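PDB 2D59: hypothetical protein PH1109 from Pyrococcus horikoshii, which is of unknown function but carries a CoA-binding domain with a Rossmann-like fold. Local coordinates for residues E17-Y22 against R139-K144; K24-G29 against L72-K77; V81-K86 against M91-Q96; N110-E115 against L125-N130. All blocks are in the same frame, centred on the assembly; numbering follows the deposited sequence.

Contact 1 (E17-Y22 against R139-K144); sequences EILTRY and RLLGEK
With CG anti to the carbonyl carbon (chi1 -62°) and the chain extended beyond it (chi2 168°), Leu141 reaches out from near the C-terminal end of helix 133-141 and lays its two methyls against Leu19 and Thr20 of helix 12-21. Leu19 turns by nearly the same first torsion, -68°, which sets its CG beside its own backbone N; the touch itself is made by its CB, with Leu141 CD1 coming to 3.9 Å from Leu19 CB. The same methyl lies 4.1 Å from Thr20 OG1, and Leu141 CD2 is 4.2 Å from that oxygen, so both branches of the leucine pass the hydroxyl at a slant, in a loose contact. The hydroxyl spends its polarity within its own helix, on the carbonyl O of Arg16. No hydrogen bond crosses between the two segments, and the interface is small, 138 Å² counted over both sides. Leu19 is buried, its side chain touching Met133, Glu136 and His137 of helix 133-141 and Trp106 of strand 104-107. Leu140 joins in from the same part of the helix by packing on Asp12 and Ile15, so the first and last helices of the chain lie together, with Leu19 reaching from them to the parallel sheet.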
loop_
_atom_site.group_PDB
_atom_site.type_symbol
_atom_site.label_atom_id
_atom_site.label_comp_id
_atom_site.label_asym_id
_atom_site.label_seq_id
_atom_site.Cartn_x
_atom_site.Cartn_y
_atom_site.Cartn_z
ATOM N N GLU A 17 -5.747 -11.571 7.499
ATOM C CA GLU A 17 -5.780 -10.850 8.773
ATOM C C GLU A 17 -5.367 -9.391 8.566
ATOM O O GLU A 17 -5.978 -8.476 9.116
ATOM C CB GLU A 17 -4.839 -11.520 9.780
ATOM C CG GLU A 17 -4.621 -10.729 11.061
ATOM C CD GLU A 17 -5.867 -10.630 11.922
ATOM O OE1 GLU A 17 -5.804 -9.962 12.975
ATOM O OE2 GLU A 17 -6.906 -11.220 11.553
ATOM N N ILE A 18 -4.326 -9.183 7.768
ATOM C CA ILE A 18 -3.842 -7.839 7.478
ATOM C C ILE A 18 -4.929 -7.015 6.802
ATOM O O ILE A 18 -5.127 -5.841 7.123
ATOM C CB ILE A 18 -2.607 -7.883 6.552
ATOM C CG1 ILE A 18 -1.410 -8.437 7.325
ATOM C CG2 ILE A 18 -2.276 -6.501 6.036
ATOM C CD1 ILE A 18 -1.030 -7.601 8.534
ATOM N N LEU A 19 -5.621 -7.631 5.848
ATOM C CA LEU A 19 -6.686 -6.962 5.109
ATOM C C LEU A 19 -7.912 -6.723 5.981
ATOM O O LEU A 19 -8.742 -5.864 5.693
ATOM C CB LEU A 19 -7.089 -7.810 3.893
ATOM C CG LEU A 19 -6.075 -7.951 2.759
ATOM C CD1 LEU A 19 -6.567 -8.988 1.756
ATOM C CD2 LEU A 19 -5.884 -6.606 2.075
ATOM N N THR A 20 -8.022 -7.489 7.058
ATOM C CA THR A 20 -9.166 -7.365 7.941
ATOM C C THR A 20 -8.946 -6.363 9.069
ATOM O O THR A 20 -9.823 -5.552 9.366
ATOM C CB THR A 20 -9.528 -8.735 8.548
ATOM O OG1 THR A 20 -9.847 -9.651 7.493
ATOM C CG2 THR A 20 -10.722 -8.611 9.478
ATOM N N ARG A 21 -7.771 -6.407 9.681
ATOM C CA ARG A 21 -7.472 -5.517 10.798
ATOM C C ARG A 21 -7.045 -4.098 10.444
ATOM O O ARG A 21 -7.331 -3.163 11.190
ATOM C CB ARG A 21 -6.418 -6.163 11.694
ATOM C CG ARG A 21 -6.869 -7.486 12.294
ATOM C CD ARG A 21 -8.142 -7.323 13.120
ATOM N NE ARG A 21 -8.584 -8.577 13.726
ATOM C CZ ARG A 21 -8.970 -9.651 13.042
ATOM N NH1 ARG A 21 -8.970 -9.632 11.716
ATOM N NH2 ARG A 21 -9.358 -10.744 13.684
ATOM N N TYR A 22 -6.371 -3.928 9.312
ATOM C CA TYR A 22 -5.914 -2.603 8.910
ATOM C C TYR A 22 -6.750 -2.020 7.773
ATOM O O TYR A 22 -6.741 -2.529 6.651
ATOM C CB TYR A 22 -4.439 -2.663 8.507
ATOM C CG TYR A 22 -3.544 -3.203 9.600
ATOM C CD1 TYR A 22 -3.455 -2.561 10.836
ATOM C CD2 TYR A 22 -2.793 -4.363 9.404
ATOM C CE1 TYR A 22 -2.641 -3.061 11.853
ATOM C CE2 TYR A 22 -1.975 -4.871 10.414
ATOM C CZ TYR A 22 -1.905 -4.216 11.633
ATOM O OH TYR A 22 -1.101 -4.715 12.633
ATOM N N ARG A 139 -9.501 -12.818 -3.785
ATOM C CA ARG A 139 -9.349 -14.259 -3.599
ATOM C C ARG A 139 -9.431 -14.756 -2.159
ATOM O O ARG A 139 -9.800 -15.906 -1.921
ATOM C CB ARG A 139 -8.037 -14.737 -4.233
ATOM C CG ARG A 139 -6.795 -14.459 -3.417
ATOM C CD ARG A 139 -5.531 -14.915 -4.149
ATOM N NE ARG A 139 -4.359 -14.788 -3.291
ATOM C CZ ARG A 139 -4.029 -15.657 -2.338
ATOM N NH1 ARG A 139 -2.951 -15.450 -1.595
ATOM N NH2 ARG A 139 -4.760 -16.749 -2.149
ATOM N N LEU A 140 -9.109 -13.900 -1.196
ATOM C CA LEU A 140 -9.141 -14.313 0.204
ATOM C C LEU A 140 -10.408 -13.937 0.958
ATOM O O LEU A 140 -10.810 -14.641 1.888
ATOM C CB LEU A 140 -7.930 -13.747 0.947
ATOM C CG LEU A 140 -6.563 -14.220 0.446
ATOM C CD1 LEU A 140 -5.459 -13.433 1.141
ATOM C CD2 LEU A 140 -6.406 -15.709 0.708
ATOM N N LEU A 141 -11.042 -12.836 0.567
ATOM C CA LEU A 141 -12.249 -12.380 1.247
ATOM C C LEU A 141 -13.461 -12.242 0.328
ATOM O O LEU A 141 -14.584 -12.052 0.798
ATOM C CB LEU A 141 -11.969 -11.043 1.938
ATOM C CG LEU A 141 -10.894 -11.043 3.033
ATOM C CD1 LEU A 141 -10.526 -9.619 3.414
ATOM C CD2 LEU A 141 -11.411 -11.808 4.249
ATOM N N GLY A 142 -13.232 -12.339 -0.978
ATOM C CA GLY A 142 -14.316 -12.216 -1.937
ATOM C C GLY A 142 -15.128 -13.486 -2.103
ATOM O O GLY A 142 -14.858 -14.497 -1.454
ATOM N N GLU A 143 -16.127 -13.435 -2.980
ATOM C CA GLU A 143 -16.992 -14.581 -3.234
ATOM C C GLU A 143 -16.481 -15.470 -4.368
ATOM O O GLU A 143 -15.462 -15.171 -4.994
ATOM C CB GLU A 143 -18.410 -14.097 -3.551
ATOM C CG GLU A 143 -19.073 -13.353 -2.401
ATOM C CD GLU A 143 -20.410 -12.749 -2.788
ATOM O OE1 GLU A 143 -21.279 -13.493 -3.289
ATOM O OE2 GLU A 143 -20.592 -11.530 -2.585
ATOM N N LYS A 144 -17.203 -16.563 -4.610
ATOM C CA LYS A 144 -16.884 -17.543 -5.652
ATOM C C LYS A 144 -15.905 -17.035 -6.706
ATOM O O LYS A 144 -14.812 -17.633 -6.836
ATOM C CB LYS A 144 -18.170 -17.997 -6.347
ATOM C CG LYS A 144 -19.185 -18.665 -5.430
ATOM C CD LYS A 144 -18.709 -20.031 -4.959
ATOM C CE LYS A 144 -18.600 -21.010 -6.117
ATOM N NZ LYS A 144 -18.153 -22.357 -5.667
ATOM O OXT LYS A 144 -16.246 -16.050 -7.394
#

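Contact 2 (K24-G29 against L72-K77); sequences KIALVG and LDIPDK
Lys24 and Ala26 of strand 24-28 meet Lys77 and Ile74 of the loop that leads into strand 80-83, at one face of the parallel sheet of a Rossmann-like fold. The apolar part is a single meeting: the CD1 methyl of Ile74 ends 3.9 Å from Ala26 CB, and both residues are buried. Ile74 extends to get there, its chi2 at 171° carrying CD1 out toward the strand, and the same side chain rests on Tyr53 and Val55 of strand 51-55, so that it spans two adjacent strands.

The lysines meet by methylenes, against a backbone carbonyl and against each other. Lys24 is bent at chi2 and chi3, -66° and -71°, and this curls its chain around the backbone carbonyl of Lys77: both Lys24 CB and Lys24 CE lie 3.3 Å from Lys77 O. Its methylene CE also meets CD of Lys77 at 3.6 Å, where the two chains pass at a slant.

The charged component is looser. Lys24 NZ stands near Asp76, too far for a salt bridge; the ammonium is held instead by a salt bridge to Asp51 and a hydrogen bond to Tyr53 OH, and that hydroxyl in turn has a weak bond with the Asp76 carboxylate. Carboxylate, phenol and ammonium therefore gather at the edge of the contact, where the attraction from Asp76 probably adds to that of Asp51. Between the two unlike charges, Lys24 NZ and Asp76 OD1 are 4.0 Å apart.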
loop_
_atom_site.group_PDB
_atom_site.type_symbol
_atom_site.label_atom_id
_atom_site.label_comp_id
_atom_site.label_asym_id
_atom_site.label_seq_id
_atom_site.Cartn_x
_atom_site.Cartn_y
_atom_site.Cartn_z
ATOM N N LYS A 24 -6.733 1.553 7.380
ATOM C CA LYS A 24 -6.128 2.853 7.082
ATOM C C LYS A 24 -4.980 2.657 6.097
ATOM O O LYS A 24 -3.874 2.264 6.482
ATOM C CB LYS A 24 -5.602 3.497 8.369
ATOM C CG LYS A 24 -6.591 3.480 9.523
ATOM C CD LYS A 24 -7.805 4.351 9.256
ATOM C CE LYS A 24 -7.447 5.827 9.301
ATOM N NZ LYS A 24 -8.657 6.681 9.150
ATOM N N ILE A 25 -5.244 2.941 4.824
ATOM C CA ILE A 25 -4.246 2.758 3.777
ATOM C C ILE A 25 -3.715 4.033 3.140
ATOM O O ILE A 25 -4.483 4.901 2.729
ATOM C CB ILE A 25 -4.794 1.901 2.601
ATOM C CG1 ILE A 25 -5.594 0.715 3.125
ATOM C CG2 ILE A 25 -3.641 1.413 1.724
ATOM C CD1 ILE A 25 -7.016 1.069 3.420
ATOM N N ALA A 26 -2.393 4.129 3.060
ATOM C CA ALA A 26 -1.741 5.244 2.398
ATOM C C ALA A 26 -1.334 4.610 1.070
ATOM O O ALA A 26 -0.514 3.688 1.040
ATOM C CB ALA A 26 -0.513 5.690 3.179
ATOM N N LEU A 27 -1.920 5.078 -0.026
ATOM C CA LEU A 27 -1.616 4.502 -1.328
ATOM C C LEU A 27 -0.665 5.407 -2.101
ATOM O O LEU A 27 -1.069 6.431 -2.658
ATOM C CB LEU A 27 -2.920 4.270 -2.099
ATOM C CG LEU A 27 -2.866 3.320 -3.299
ATOM C CD1 LEU A 27 -4.154 2.497 -3.373
ATOM C CD2 LEU A 27 -2.648 4.120 -4.571
ATOM N N VAL A 28 0.604 5.004 -2.119
ATOM C CA VAL A 28 1.672 5.747 -2.779
ATOM C C VAL A 28 1.736 5.470 -4.274
ATOM O O VAL A 28 1.732 4.317 -4.710
ATOM C CB VAL A 28 3.035 5.403 -2.143
ATOM C CG1 VAL A 28 4.133 6.237 -2.774
ATOM C CG2 VAL A 28 2.973 5.633 -0.640
ATOM N N GLY A 29 1.817 6.538 -5.060
ATOM C CA GLY A 29 1.858 6.383 -6.499
ATOM C C GLY A 29 0.460 6.504 -7.071
ATOM O O GLY A 29 0.216 6.122 -8.216
ATOM N N LEU A 72 3.877 11.341 5.401
ATOM C CA LEU A 72 3.883 12.071 6.663
ATOM C C LEU A 72 2.920 13.256 6.682
ATOM O O LEU A 72 2.540 13.730 7.753
ATOM C CB LEU A 72 5.301 12.554 6.984
ATOM C CG LEU A 72 6.317 11.465 7.344
ATOM C CD1 LEU A 72 7.679 12.091 7.595
ATOM C CD2 LEU A 72 5.842 10.712 8.579
ATOM N N ASP A 73 2.527 13.733 5.504
ATOM C CA ASP A 73 1.608 14.865 5.414
ATOM C C ASP A 73 0.173 14.471 5.742
ATOM O O ASP A 73 -0.663 15.327 6.032
ATOM C CB ASP A 73 1.654 15.488 4.017
ATOM C CG ASP A 73 2.997 16.109 3.700
ATOM O OD1 ASP A 73 3.521 16.849 4.557
ATOM O OD2 ASP A 73 3.521 15.867 2.595
ATOM N N ILE A 74 -0.113 13.175 5.688
ATOM C CA ILE A 74 -1.451 12.684 5.986
ATOM C C ILE A 74 -1.769 12.911 7.460
ATOM O O ILE A 74 -1.032 12.467 8.337
ATOM C CB ILE A 74 -1.565 11.180 5.668
ATOM C CG1 ILE A 74 -1.293 10.956 4.183
ATOM C CG2 ILE A 74 -2.948 10.667 6.043
ATOM C CD1 ILE A 74 -1.155 9.495 3.790
ATOM N N PRO A 75 -2.875 13.613 7.748
ATOM C CA PRO A 75 -3.303 13.909 9.120
ATOM C C PRO A 75 -3.677 12.668 9.930
ATOM O O PRO A 75 -3.262 12.513 11.077
ATOM C CB PRO A 75 -4.512 14.828 8.919
ATOM C CG PRO A 75 -4.268 15.446 7.581
ATOM C CD PRO A 75 -3.750 14.289 6.777
ATOM N N ASP A 76 -4.467 11.789 9.322
ATOM C CA ASP A 76 -4.929 10.573 9.985
ATOM C C ASP A 76 -3.860 9.496 10.122
ATOM O O ASP A 76 -2.851 9.514 9.415
ATOM C CB ASP A 76 -6.136 10.009 9.236
ATOM C CG ASP A 76 -7.313 10.966 9.242
ATOM O OD1 ASP A 76 -8.342 10.667 8.603
ATOM O OD2 ASP A 76 -7.201 12.030 9.888
ATOM N N LYS A 77 -4.088 8.559 11.038
ATOM C CA LYS A 77 -3.138 7.477 11.258
ATOM C C LYS A 77 -3.151 6.539 10.059
ATOM O O LYS A 77 -4.199 6.290 9.460
ATOM C CB LYS A 77 -3.481 6.690 12.530
ATOM C CG LYS A 77 -4.697 5.773 12.420
ATOM C CD LYS A 77 -6.016 6.525 12.524
ATOM C CE LYS A 77 -6.262 7.043 13.937
ATOM N NZ LYS A 77 -5.323 8.133 14.317
#

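Contact 3 (V81-K86 against M91-Q96); sequences VDLFVK and MEYVEQ
Tyr93 faces strand 80-83 and the residues just beyond it from the inner side of helix 87-100, and two aliphatic side chains meet it at different angles. Leu83 runs obliquely to the tyrosine and touches it near the root, its CD2 methyl 3.7 Å from Tyr93 CB. Val85, two residues on, stands at about a right angle to the tyrosine and approaches farther out, with CG2 4.0 Å from Tyr93 CD1. Both methyls come to the ring on a slant. The valine methyl that makes this touch sits between the backbone N and the carbonyl carbon; Val85 CG1, anti to the carbonyl carbon (chi1 -61°), holds the other position. On the helix side, chi1 of -69° sets Tyr93 CG beside its own backbone N, so that CB and the CD1 corner of the ring meet Leu83 and Val85.

Every contact here is apolar, and no hydrogen bond joins the two segments. Leu83 and Tyr93 are buried, while Val85 lies nearer the surface. Tyr93 also packs on Val28 of the adjoining strand and on Pro57, so one side chain ties the helix to more than its own strand. Leu83 and Val85 both rest on Thr90, a turn earlier in the helix. Packing of a helix on the strand that precedes it is the first half of a beta-alpha-beta crossover, here strand 80-83, helix 87-100 and strand 104-107, the repeating unit of a Rossmann-like fold.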
loop_
_atom_site.group_PDB
_atom_site.type_symbol
_atom_site.label_atom_id
_atom_site.label_comp_id
_atom_site.label_asym_id
_atom_site.label_seq_id
_atom_site.Cartn_x
_atom_site.Cartn_y
_atom_site.Cartn_z
ATOM N N VAL A 81 1.053 0.953 4.113
ATOM C CA VAL A 81 1.589 1.800 3.059
ATOM C C VAL A 81 1.679 0.913 1.819
ATOM O O VAL A 81 2.555 0.051 1.705
ATOM C CB VAL A 81 2.979 2.351 3.421
ATOM C CG1 VAL A 81 3.516 3.194 2.271
ATOM C CG2 VAL A 81 2.884 3.201 4.681
ATOM N N ASP A 82 0.745 1.137 0.901
ATOM C CA ASP A 82 0.621 0.373 -0.337
ATOM C C ASP A 82 1.407 1.058 -1.450
ATOM O O ASP A 82 0.993 2.099 -1.959
ATOM C CB ASP A 82 -0.868 0.287 -0.678
ATOM C CG ASP A 82 -1.172 -0.729 -1.746
ATOM O OD1 ASP A 82 -0.385 -1.682 -1.914
ATOM O OD2 ASP A 82 -2.225 -0.575 -2.401
ATOM N N LEU A 83 2.533 0.460 -1.833
ATOM C CA LEU A 83 3.419 1.038 -2.845
ATOM C C LEU A 83 3.218 0.650 -4.307
ATOM O O LEU A 83 3.221 -0.526 -4.661
ATOM C CB LEU A 83 4.874 0.738 -2.477
ATOM C CG LEU A 83 5.378 1.158 -1.095
ATOM C CD1 LEU A 83 6.707 0.469 -0.827
ATOM C CD2 LEU A 83 5.519 2.673 -1.018
ATOM N N PHE A 84 3.091 1.661 -5.161
ATOM C CA PHE A 84 2.928 1.449 -6.593
ATOM C C PHE A 84 4.083 2.071 -7.381
ATOM O O PHE A 84 4.071 2.074 -8.612
ATOM C CB PHE A 84 1.595 2.038 -7.066
ATOM C CG PHE A 84 0.403 1.195 -6.713
ATOM C CD1 PHE A 84 -0.005 0.161 -7.551
ATOM C CD2 PHE A 84 -0.298 1.420 -5.532
ATOM C CE1 PHE A 84 -1.099 -0.641 -7.217
ATOM C CE2 PHE A 84 -1.390 0.624 -5.187
ATOM C CZ PHE A 84 -1.791 -0.406 -6.032
ATOM N N VAL A 85 5.088 2.577 -6.670
ATOM C CA VAL A 85 6.237 3.211 -7.318
ATOM C C VAL A 85 7.412 2.272 -7.600
ATOM O O VAL A 85 7.500 1.175 -7.048
ATOM C CB VAL A 85 6.750 4.409 -6.486
ATOM C CG1 VAL A 85 5.655 5.459 -6.364
ATOM C CG2 VAL A 85 7.203 3.944 -5.107
ATOM N N LYS A 86 8.315 2.725 -8.469
ATOM C CA LYS A 86 9.488 1.949 -8.859
ATOM C C LYS A 86 10.343 1.597 -7.649
ATOM O O LYS A 86 10.414 2.358 -6.687
ATOM C CB LYS A 86 10.329 2.742 -9.868
ATOM C CG LYS A 86 9.506 3.571 -10.840
ATOM C CD LYS A 86 8.442 2.740 -11.540
ATOM C CE LYS A 86 7.418 3.637 -12.222
ATOM N NZ LYS A 86 6.767 4.561 -11.243
ATOM N N MET A 91 12.402 3.368 -1.170
ATOM C CA MET A 91 13.177 3.680 0.026
ATOM C C MET A 91 12.670 4.951 0.700
ATOM O O MET A 91 12.423 4.969 1.903
ATOM C CB MET A 91 14.658 3.839 -0.323
ATOM C CG MET A 91 15.536 4.197 0.868
ATOM S SD MET A 91 15.435 3.000 2.219
ATOM C CE MET A 91 16.784 1.894 1.790
ATOM N N GLU A 92 12.508 6.011 -0.082
ATOM C CA GLU A 92 12.033 7.277 0.460
ATOM C C GLU A 92 10.692 7.102 1.172
ATOM O O GLU A 92 10.494 7.615 2.271
ATOM C CB GLU A 92 11.903 8.316 -0.661
ATOM C CG GLU A 92 10.830 8.003 -1.687
ATOM C CD GLU A 92 10.878 8.923 -2.890
ATOM O OE1 GLU A 92 10.825 10.159 -2.703
ATOM O OE2 GLU A 92 10.967 8.408 -4.025
ATOM N N TYR A 93 9.777 6.363 0.552
ATOM C CA TYR A 93 8.465 6.140 1.140
ATOM C C TYR A 93 8.482 5.186 2.327
ATOM O O TYR A 93 7.621 5.265 3.203
ATOM C CB TYR A 93 7.487 5.653 0.068
ATOM C CG TYR A 93 7.162 6.733 -0.936
ATOM C CD1 TYR A 93 7.630 6.662 -2.246
ATOM C CD2 TYR A 93 6.426 7.856 -0.559
ATOM C CE1 TYR A 93 7.373 7.685 -3.157
ATOM C CE2 TYR A 93 6.167 8.881 -1.457
ATOM C CZ TYR A 93 6.643 8.791 -2.754
ATOM O OH TYR A 93 6.394 9.809 -3.645
ATOM N N VAL A 94 9.456 4.281 2.361
ATOM C CA VAL A 94 9.567 3.355 3.480
ATOM C C VAL A 94 10.003 4.159 4.700
ATOM O O VAL A 94 9.493 3.963 5.800
ATOM C CB VAL A 94 10.606 2.246 3.207
ATOM C CG1 VAL A 94 10.892 1.469 4.485
ATOM C CG2 VAL A 94 10.082 1.306 2.138
ATOM N N GLU A 95 10.955 5.064 4.493
ATOM C CA GLU A 95 11.449 5.912 5.567
ATOM C C GLU A 95 10.291 6.739 6.114
ATOM O O GLU A 95 10.192 6.968 7.320
ATOM C CB GLU A 95 12.564 6.822 5.041
ATOM C CG GLU A 95 13.814 6.058 4.623
ATOM C CD GLU A 95 14.871 6.942 3.989
ATOM O OE1 GLU A 95 15.977 6.433 3.709
ATOM O OE2 GLU A 95 14.601 8.141 3.769
ATOM N N GLN A 96 9.412 7.177 5.217
ATOM C CA GLN A 96 8.241 7.954 5.604
ATOM C C GLN A 96 7.293 7.073 6.406
ATOM O O GLN A 96 6.793 7.475 7.455
ATOM C CB GLN A 96 7.516 8.480 4.363
ATOM C CG GLN A 96 8.152 9.700 3.724
ATOM C CD GLN A 96 7.457 10.099 2.442
ATOM O OE1 GLN A 96 6.244 9.930 2.301
ATOM N NE2 GLN A 96 8.218 10.641 1.498
#

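Contact 4 (N110-E115 against L125-N130); sequences NTYNRE and LIIVAN
Asn130 OD1 accepts hydrogen bonds from two waters that bridge it to the backbone of the facing loop. Water 1 lies 2.8 Å from Asn130 OD1 and also 2.8 Å from Asn110 N, whose N-H it accepts. Water 2 does the same for Tyr112 at greater length, 3.1 Å both to Asn130 OD1 and to Tyr112 N. The direct gap from Asn130 OD1 to Asn110 N is 3.8 Å, so water carries the polar link. The amide's other end is occupied as well, Asn130 ND2 donating to the carbonyl O of Arg5.

The two segments belong to the beta-alpha-beta unit of strand 104-107, helix 114-122 and strand 126-129, the last crossover of the Rossmann-like sheet, with Asn113 at the N-cap position of the helix.

Next to the bridging waters, Tyr112 packs on the strand. Its CG is anti to the backbone N (chi1 -163°), which turns the ring toward Ala129, whose CB meets it on a slant, only 3.3 Å from Tyr112 CD2. Ile127 CG2 comes to the ring's edge, near its plane, 4.3 Å from Tyr112 CE2. Phe107 meets the same ring edge-to-face, and the phenol hydroxyl is hydrogen-bonded to Ser117 OG of helix 114-122.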
loop_
_atom_site.group_PDB
_atom_site.type_symbol
_atom_site.label_atom_id
_atom_site.label_comp_id
_atom_site.label_asym_id
_atom_site.label_seq_id
_atom_site.Cartn_x
_atom_site.Cartn_y
_atom_site.Cartn_z
ATOM N N ASN A 110 6.209 -5.638 -9.111
ATOM C CA ASN A 110 7.328 -4.916 -9.709
ATOM C C ASN A 110 7.739 -3.631 -8.994
ATOM O O ASN A 110 8.104 -2.651 -9.643
ATOM C CB ASN A 110 7.014 -4.599 -11.175
ATOM C CG ASN A 110 6.675 -5.838 -11.982
ATOM O OD1 ASN A 110 5.684 -6.517 -11.712
ATOM N ND2 ASN A 110 7.500 -6.140 -12.978
ATOM N N THR A 111 7.690 -3.634 -7.666
ATOM C CA THR A 111 8.080 -2.457 -6.893
ATOM C C THR A 111 9.071 -2.819 -5.789
ATOM O O THR A 111 9.642 -1.939 -5.144
ATOM C CB THR A 111 6.865 -1.799 -6.200
ATOM O OG1 THR A 111 6.428 -2.629 -5.116
ATOM C CG2 THR A 111 5.717 -1.622 -7.175
ATOM N N TYR A 112 9.285 -4.111 -5.574
ATOM C CA TYR A 112 10.165 -4.551 -4.499
ATOM C C TYR A 112 11.647 -4.188 -4.603
ATOM O O TYR A 112 12.278 -4.356 -5.647
ATOM C CB TYR A 112 10.021 -6.062 -4.302
ATOM C CG TYR A 112 10.570 -6.547 -2.986
ATOM C CD1 TYR A 112 11.871 -7.047 -2.885
ATOM C CD2 TYR A 112 9.791 -6.495 -1.831
ATOM C CE1 TYR A 112 12.379 -7.489 -1.663
ATOM C CE2 TYR A 112 10.285 -6.930 -0.609
ATOM C CZ TYR A 112 11.576 -7.427 -0.531
ATOM O OH TYR A 112 12.045 -7.872 0.684
ATOM N N ASN A 113 12.182 -3.686 -3.494
ATOM C CA ASN A 113 13.589 -3.307 -3.369
ATOM C C ASN A 113 14.021 -3.906 -2.035
ATOM O O ASN A 113 13.435 -3.591 -0.999
ATOM C CB ASN A 113 13.739 -1.783 -3.321
ATOM C CG ASN A 113 15.180 -1.347 -3.117
ATOM O OD1 ASN A 113 15.948 -1.225 -4.071
ATOM N ND2 ASN A 113 15.558 -1.129 -1.867
ATOM N N ARG A 114 15.035 -4.767 -2.046
ATOM C CA ARG A 114 15.464 -5.406 -0.806
ATOM C C ARG A 114 16.018 -4.460 0.253
ATOM O O ARG A 114 15.845 -4.697 1.445
ATOM C CB ARG A 114 16.487 -6.514 -1.087
ATOM C CG ARG A 114 17.834 -6.046 -1.594
ATOM C CD ARG A 114 18.818 -7.213 -1.607
ATOM N NE ARG A 114 19.095 -7.699 -0.256
ATOM C CZ ARG A 114 19.846 -7.049 0.628
ATOM N NH1 ARG A 114 20.046 -7.553 1.840
ATOM N NH2 ARG A 114 20.409 -5.897 0.297
ATOM N N GLU A 115 16.680 -3.390 -0.171
ATOM C CA GLU A 115 17.238 -2.439 0.785
ATOM C C GLU A 115 16.129 -1.712 1.543
ATOM O O GLU A 115 16.187 -1.574 2.764
ATOM C CB GLU A 115 18.135 -1.434 0.056
ATOM C CG GLU A 115 19.393 -2.055 -0.532
ATOM C CD GLU A 115 20.418 -2.410 0.530
ATOM O OE1 GLU A 115 21.057 -1.488 1.076
ATOM O OE2 GLU A 115 20.581 -3.611 0.826
ATOM N N LEU A 125 8.297 -3.221 10.874
ATOM C CA LEU A 125 7.192 -3.202 9.919
ATOM C C LEU A 125 6.974 -4.566 9.287
ATOM O O LEU A 125 7.928 -5.244 8.907
ATOM C CB LEU A 125 7.468 -2.184 8.810
ATOM C CG LEU A 125 7.337 -0.701 9.154
ATOM C CD1 LEU A 125 5.871 -0.353 9.290
ATOM C CD2 LEU A 125 8.099 -0.386 10.433
ATOM N N ILE A 126 5.712 -4.965 9.181
ATOM C CA ILE A 126 5.364 -6.234 8.561
ATOM C C ILE A 126 5.517 -6.010 7.061
ATOM O O ILE A 126 5.149 -4.953 6.557
ATOM C CB ILE A 126 3.913 -6.612 8.857
ATOM C CG1 ILE A 126 3.717 -6.760 10.367
ATOM C CG2 ILE A 126 3.558 -7.905 8.149
ATOM C CD1 ILE A 126 2.278 -6.984 10.770
ATOM N N ILE A 127 6.052 -7.000 6.354
ATOM C CA ILE A 127 6.268 -6.864 4.920
ATOM C C ILE A 127 5.434 -7.801 4.053
ATOM O O ILE A 127 5.455 -9.023 4.226
ATOM C CB ILE A 127 7.759 -7.081 4.582
ATOM C CG1 ILE A 127 8.609 -6.095 5.386
ATOM C CG2 ILE A 127 8.007 -6.886 3.082
ATOM C CD1 ILE A 127 10.088 -6.359 5.308
ATOM N N VAL A 128 4.676 -7.214 3.134
ATOM C CA VAL A 128 3.891 -7.984 2.182
ATOM C C VAL A 128 4.574 -7.596 0.881
ATOM O O VAL A 128 4.812 -6.411 0.634
ATOM C CB VAL A 128 2.406 -7.555 2.157
ATOM C CG1 VAL A 128 1.659 -8.337 1.082
ATOM C CG2 VAL A 128 1.774 -7.804 3.523
ATOM N N ALA A 129 4.927 -8.577 0.061
ATOM C CA ALA A 129 5.632 -8.251 -1.170
ATOM C C ALA A 129 5.260 -9.080 -2.384
ATOM O O ALA A 129 5.091 -10.305 -2.313
ATOM C CB ALA A 129 7.135 -8.325 -0.930
ATOM N N ASN A 130 5.156 -8.379 -3.507
ATOM C CA ASN A 130 4.802 -8.962 -4.788
ATOM C C ASN A 130 3.420 -9.604 -4.763
ATOM O O ASN A 130 3.235 -10.754 -5.162
ATOM C CB ASN A 130 5.858 -9.971 -5.236
ATOM C CG ASN A 130 5.982 -10.032 -6.742
ATOM O OD1 ASN A 130 6.057 -8.995 -7.403
ATOM N ND2 ASN A 130 6.010 -11.241 -7.294
HETATM O O HOH W 1 7.638 -8.055 -9.463
HETATM O O HOH W 2 7.478 -6.534 -6.086
#

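How the contacts relate
From the N terminus, helix 12-21 supplies the first half of contact 1, whose partner arrives only at the last helix, so this contact closes a loop around all the others. Strand 24-28 follows at once and opens contact 2, closed by the loop at 72-77. Contacts 3 and 4 come next in series, each closing a short loop within its own beta-alpha-beta unit, the two units sharing strand 104-107; none of the loops cross. Contacts 2, 3 and 4 reach the same parallel sheet: strands 24-28 and 80-83 are neighbours, joined at Val28 and Asp82, while Thr111 packs on the backbone of Val85. Ile18 against Ile126 links contact 1 to contact 4.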